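Local coordinates for probable transcriptional regulator, AsnC family (Thermus thermophilus, PDB 2DJW), which is a stand-alone RAM-domain protein of the AsnC family that can bind zinc, probably acting in transcriptional regulation, though its precise function is not established, at residues D53-T57 / Q58-S62; E20-A23 / E24-Q27. All coordinates share one frame; numbering follows the deposited sequence.

Overall arrangement
Two local contacts in one small domain, one along a helix and one at a helix end, illustrate how a short helix is held and hands the chain on. Following the chain from the N terminus, contact 2 (Glu20-Ala23 with Glu24-Gln27) comes first, closing the tight turn where helix 15-22 gives way to the loop before strand 28-34. Contact 1 (Asp53-Thr57 with Gln58-Ser62) opens only after contact 2 has closed and spans most of helix 52-60 and its exit. The two are thus in series, neither enclosing nor crossing the other, yet they touch in space, their centres about 11 Å apart. Ile22 meets Ile60, and Gln27 reaches Asp54 and Val55, tying the first helix and its following loop to helix 52-60.

Contact 1 (D53-T57 / Q58-S62); sequences DDVVT and QGILS
Backbone N-H groups of Gln58, Ile60 and Leu61 turn back onto carbonyls five residues earlier, the wider pi-type spacing in and just after helix 52-60. Gln58 N donates a hydrogen bond to Asp53 O at 2.9 Å, and Leu61 N reaches Val56 O at 2.7 Å; both bonds are fairly straight at the hydrogen. Ile60 N sits 2.7 Å from Val55 O, on a more bent path (130° at the hydrogen), and adds a weak second bond to Val56 O, which therefore receives two N-H groups. Between them, Gly59 N gains nothing from Asp54 O, 3.2 Å away at a poor angle. Side chains add to the pattern: Thr57 OG1 makes a weak bond to Asp53 OD1, and Ser62 OG donates to Gln58 O at 2.7 Å, from above the carbonyl plane. With CG1 of Val56 turned away from its own N (chi1 -176°), that methyl lies alongside Leu61 CD1, 3.8 Å off, both side chains packing on Thr69 of strand 66-77. Asp54, which binds zinc in a structure of this protein though none is bound to this chain, also touches Gln27. The whole is a pi-helical segment in the second helix of a RAM domain, a ferredoxin-like alpha/beta sandwich.

Contact 2 (E20-A23 / E24-Q27); sequences EAIA and ELPQ
Ala21 and Glu24, three residues apart, meet near the C-terminal end of helix 15-22, the first helix of the ferredoxin-like RAM domain, where the chain passes into the loop before strand 28-34. The backbone bonds here span three residues, the spacing of a 3-10 turn. Glu24 N donates to Ala21 O at 3.1 Å, 67° out of the carbonyl plane. One residue on, Leu25 N makes a weak bond of 3.4 Å to Ile22 O, and the CG atom of Leu25 packs against the same carbonyl, 3.6 Å from Ile22 O. The chain then leaves the helical path at Leu25, whose extended backbone (psi 128°) leads into Pro26, a residue with no N-H to offer a further helical bond.

The apolar part is carried by Ile22 and Leu25. The CD1 atom of Leu25 comes within 4.4 Å of Ile22 CG2, a loose touch. Both side chains also rest on Ile60, so the end of the first helix and the following loop both pack on helix 52-60, while Ile22 also reaches Ala42 and Val28 of the sheet.

The charged part belongs to Glu24. A bend at chi2 (-17°) folds its chain back over the turn, and the carboxylate draws weak, long ion pairing through OE1 from Arg80 of a neighbouring subunit, which also packs Pro79 against Glu24 and Ala23. Folding back brings two acceptors together, which probably costs some electrostatic energy: Glu24 OE2 stands 3.2 Å from Glu20 O.

Contact 1 (D53-T57 / Q58-S62)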
ATOM      1  N   ASP A  53       8.800  10.710  23.982  1.00 47.43           N
ATOM      2  CA  ASP A  53       9.394  11.901  23.381  1.00 48.38           C
ATOM      3  C   ASP A  53      10.927  11.889  23.521  1.00 48.82           C
ATOM      4  O   ASP A  53      11.651  12.169  22.557  1.00 48.82           O
ATOM      5  CB  ASP A  53       8.819  13.176  24.004  1.00 48.65           C
ATOM      6  CG  ASP A  53       9.057  14.416  23.134  1.00 49.34           C
ATOM      7  OD1 ASP A  53       8.645  14.427  21.949  1.00 49.99           O
ATOM      8  OD2 ASP A  53       9.644  15.388  23.639  1.00 50.67           O
ATOM      9  N   ASP A  54      11.401  11.529  24.715  1.00 48.88           N
ATOM     10  CA  ASP A  54      12.823  11.389  24.991  1.00 48.98           C
ATOM     11  C   ASP A  54      13.532  10.369  24.103  1.00 48.35           C
ATOM     12  O   ASP A  54      14.640  10.634  23.628  1.00 48.28           O
ATOM     13  CB  ASP A  54      13.041  11.059  26.468  1.00 49.70           C
ATOM     14  CG  ASP A  54      12.320  12.029  27.396  1.00 52.20           C
ATOM     15  OD1 ASP A  54      12.089  13.197  26.989  1.00 54.56           O
ATOM     16  OD2 ASP A  54      11.964  11.619  28.528  1.00 55.01           O
ATOM     17  N   VAL A  55      12.902   9.213  23.878  1.00 47.65           N
ATOM     18  CA  VAL A  55      13.524   8.143  23.091  1.00 46.93           C
ATOM     19  C   VAL A  55      13.366   8.304  21.600  1.00 46.52           C
ATOM     20  O   VAL A  55      14.321   8.093  20.862  1.00 46.41           O
ATOM     21  CB  VAL A  55      13.215   6.657  23.611  1.00 46.95           C
ATOM     22  CG1 VAL A  55      12.077   6.613  24.570  1.00 47.11           C
ATOM     23  CG2 VAL A  55      13.007   5.672  22.465  1.00 46.93           C
ATOM     24  N   VAL A  56      12.170   8.687  21.154  1.00 46.58           N
ATOM     25  CA  VAL A  56      11.879   8.751  19.716  1.00 46.49           C
ATOM     26  C   VAL A  56      12.191  10.128  19.140  1.00 46.88           C
ATOM     27  O   VAL A  56      13.051  10.238  18.268  1.00 46.89           O
ATOM     28  CB  VAL A  56      10.421   8.321  19.347  1.00 46.52           C
ATOM     29  CG1 VAL A  56      10.231   8.328  17.837  1.00 45.66           C
ATOM     30  CG2 VAL A  56      10.084   6.940  19.900  1.00 45.43           C
ATOM     31  N   THR A  57      11.504  11.168  19.618  1.00 47.26           N
ATOM     32  CA  THR A  57      11.616  12.500  19.009  1.00 47.72           C
ATOM     33  C   THR A  57      12.959  13.196  19.284  1.00 47.71           C
ATOM     34  O   THR A  57      13.525  13.804  18.398  1.00 47.42           O
ATOM     35  CB  THR A  57      10.454  13.423  19.418  1.00 47.81           C
ATOM     36  OG1 THR A  57       9.215  12.723  19.286  1.00 49.89           O
ATOM     37  CG2 THR A  57      10.410  14.695  18.547  1.00 47.17           C
ATOM     38  N   GLN A  58      13.454  13.110  20.512  1.00 48.44           N
ATOM     39  CA  GLN A  58      14.706  13.776  20.866  1.00 49.08           C
ATOM     40  C   GLN A  58      15.866  12.815  20.723  1.00 49.04           C
ATOM     41  O   GLN A  58      17.015  13.236  20.621  1.00 49.70           O
ATOM     42  CB  GLN A  58      14.686  14.341  22.301  1.00 48.98           C
ATOM     43  CG  GLN A  58      13.389  15.025  22.781  1.00 49.66           C
ATOM     44  CD  GLN A  58      12.970  16.269  21.988  1.00 51.98           C
ATOM     45  OE1 GLN A  58      11.812  16.695  22.069  1.00 52.25           O
ATOM     46  NE2 GLN A  58      13.902  16.857  21.228  1.00 53.29           N
ATOM     47  N   GLY A  59      15.562  11.519  20.713  1.00 49.05           N
ATOM     48  CA  GLY A  59      16.582  10.468  20.831  1.00 48.11           C
ATOM     49  C   GLY A  59      16.907   9.771  19.528  1.00 47.65           C
ATOM     50  O   GLY A  59      18.044   9.802  19.089  1.00 47.97           O
ATOM     51  N   ILE A  60      15.921   9.129  18.910  1.00 47.14           N
ATOM     52  CA  ILE A  60      16.142   8.442  17.633  1.00 46.42           C
ATOM     53  C   ILE A  60      16.070   9.425  16.465  1.00 46.91           C
ATOM     54  O   ILE A  60      16.918   9.395  15.557  1.00 46.68           O
ATOM     55  CB  ILE A  60      15.142   7.238  17.406  1.00 45.77           C
ATOM     56  CG1 ILE A  60      15.435   6.099  18.381  1.00 45.80           C
ATOM     57  CG2 ILE A  60      15.187   6.741  15.966  1.00 43.43           C
ATOM     58  CD1 ILE A  60      14.393   5.003  18.442  1.00 45.85           C
ATOM     59  N   LEU A  61      15.053  10.281  16.473  1.00 47.90           N
ATOM     60  CA  LEU A  61      14.766  11.115  15.293  1.00 49.17           C
ATOM     61  C   LEU A  61      15.689  12.335  15.194  1.00 50.04           C
ATOM     62  O   LEU A  61      15.708  13.031  14.164  1.00 49.72           O
ATOM     63  CB  LEU A  61      13.290  11.529  15.226  1.00 48.81           C
ATOM     64  CG  LEU A  61      12.191  10.472  15.053  1.00 48.96           C
ATOM     65  CD1 LEU A  61      10.825  11.116  15.292  1.00 47.19           C
ATOM     66  CD2 LEU A  61      12.232   9.781  13.689  1.00 48.27           C
ATOM     67  N   SER A  62      16.458  12.571  16.256  1.00 50.91           N
ATOM     68  CA  SER A  62      17.482  13.610  16.261  1.00 52.34           C
ATOM     69  C   SER A  62      18.804  13.026  15.795  1.00 52.90           C
ATOM     70  O   SER A  62      19.872  13.655  15.950  1.00 53.28           O
ATOM     71  CB  SER A  62      17.662  14.184  17.663  1.00 52.42           C
ATOM     72  OG  SER A  62      18.534  13.357  18.422  1.00 53.24           O
TER

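Contact 2 (E20-A23 / E24-Q27)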
ATOM      1  N   GLU A  20      24.068   1.115  16.995  1.00 39.66           N
ATOM      2  CA  GLU A  20      24.938   1.361  18.155  1.00 40.13           C
ATOM      3  C   GLU A  20      24.578   2.589  18.974  1.00 39.87           C
ATOM      4  O   GLU A  20      24.641   2.544  20.200  1.00 40.02           O
ATOM      5  CB  GLU A  20      26.398   1.455  17.695  1.00 40.78           C
ATOM      6  CG  GLU A  20      26.885   0.167  17.070  1.00 41.00           C
ATOM      7  CD  GLU A  20      28.266   0.290  16.494  1.00 40.25           C
ATOM      8  OE1 GLU A  20      28.668   1.408  16.109  1.00 41.60           O
ATOM      9  OE2 GLU A  20      28.948  -0.742  16.425  1.00 37.10           O
ATOM     10  N   ALA A  21      24.210   3.673  18.293  1.00 39.95           N
ATOM     11  CA  ALA A  21      23.696   4.880  18.948  1.00 40.21           C
ATOM     12  C   ALA A  21      22.386   4.672  19.724  1.00 40.54           C
ATOM     13  O   ALA A  21      22.242   5.211  20.815  1.00 40.22           O
ATOM     14  CB  ALA A  21      23.529   5.998  17.929  1.00 40.70           C
ATOM     15  N   ILE A  22      21.437   3.909  19.150  1.00 40.94           N
ATOM     16  CA  ILE A  22      20.128   3.637  19.792  1.00 40.88           C
ATOM     17  C   ILE A  22      20.350   2.766  21.025  1.00 41.13           C
ATOM     18  O   ILE A  22      19.678   2.926  22.033  1.00 41.10           O
ATOM     19  CB  ILE A  22      19.103   2.921  18.833  1.00 41.21           C
ATOM     20  CG1 ILE A  22      18.932   3.647  17.489  1.00 40.63           C
ATOM     21  CG2 ILE A  22      17.738   2.714  19.502  1.00 41.10           C
ATOM     22  CD1 ILE A  22      18.660   5.081  17.601  1.00 43.67           C
ATOM     23  N   ALA A  23      21.305   1.847  20.938  1.00 41.43           N
ATOM     24  CA  ALA A  23      21.708   1.050  22.086  1.00 42.33           C
ATOM     25  C   ALA A  23      22.210   1.890  23.274  1.00 42.94           C
ATOM     26  O   ALA A  23      22.211   1.407  24.403  1.00 43.03           O
ATOM     27  CB  ALA A  23      22.763   0.034  21.671  1.00 42.09           C
ATOM     28  N   GLU A  24      22.635   3.129  23.022  1.00 43.94           N
ATOM     29  CA  GLU A  24      23.157   4.002  24.094  1.00 45.08           C
ATOM     30  C   GLU A  24      22.089   4.678  24.952  1.00 45.34           C
ATOM     31  O   GLU A  24      22.305   4.893  26.155  1.00 45.50           O
ATOM     32  CB  GLU A  24      24.134   5.058  23.555  1.00 45.51           C
ATOM     33  CG  GLU A  24      25.533   4.533  23.135  1.00 47.34           C
ATOM     34  CD  GLU A  24      25.878   3.132  23.687  1.00 50.06           C
ATOM     35  OE1 GLU A  24      25.712   2.889  24.905  1.00 50.50           O
ATOM     36  OE2 GLU A  24      26.320   2.270  22.887  1.00 52.54           O
ATOM     37  N   LEU A  25      20.953   5.005  24.331  1.00 45.36           N
ATOM     38  CA  LEU A  25      19.798   5.616  25.009  1.00 45.39           C
ATOM     39  C   LEU A  25      19.309   4.783  26.196  1.00 45.58           C
ATOM     40  O   LEU A  25      19.015   3.594  26.041  1.00 45.59           O
ATOM     41  CB  LEU A  25      18.629   5.827  24.041  1.00 44.88           C
ATOM     42  CG  LEU A  25      18.887   6.427  22.668  1.00 44.10           C
ATOM     43  CD1 LEU A  25      17.599   6.423  21.844  1.00 40.88           C
ATOM     44  CD2 LEU A  25      19.487   7.822  22.809  1.00 43.64           C
ATOM     45  N   PRO A  26      19.181   5.426  27.374  1.00 45.93           N
ATOM     46  CA  PRO A  26      18.920   4.727  28.636  1.00 45.71           C
ATOM     47  C   PRO A  26      17.621   3.921  28.644  1.00 45.83           C
ATOM     48  O   PRO A  26      17.494   2.979  29.428  1.00 46.09           O
ATOM     49  CB  PRO A  26      18.855   5.864  29.672  1.00 46.00           C
ATOM     50  CG  PRO A  26      18.594   7.123  28.882  1.00 46.32           C
ATOM     51  CD  PRO A  26      19.265   6.897  27.550  1.00 45.86           C
ATOM     52  N   GLN A  27      16.666   4.275  27.787  1.00 45.44           N
ATOM     53  CA  GLN A  27      15.364   3.593  27.787  1.00 45.20           C
ATOM     54  C   GLN A  27      15.338   2.302  26.935  1.00 45.30           C
ATOM     55  O   GLN A  27      14.388   1.519  27.005  1.00 45.61           O
ATOM     56  CB  GLN A  27      14.238   4.555  27.392  1.00 44.97           C
ATOM     57  CG  GLN A  27      14.288   5.915  28.083  1.00 44.10           C
ATOM     58  CD  GLN A  27      15.109   6.948  27.327  1.00 44.68           C
ATOM     59  OE1 GLN A  27      15.916   6.621  26.450  1.00 43.27           O
ATOM     60  NE2 GLN A  27      14.899   8.214  27.662  1.00 44.94           N
TER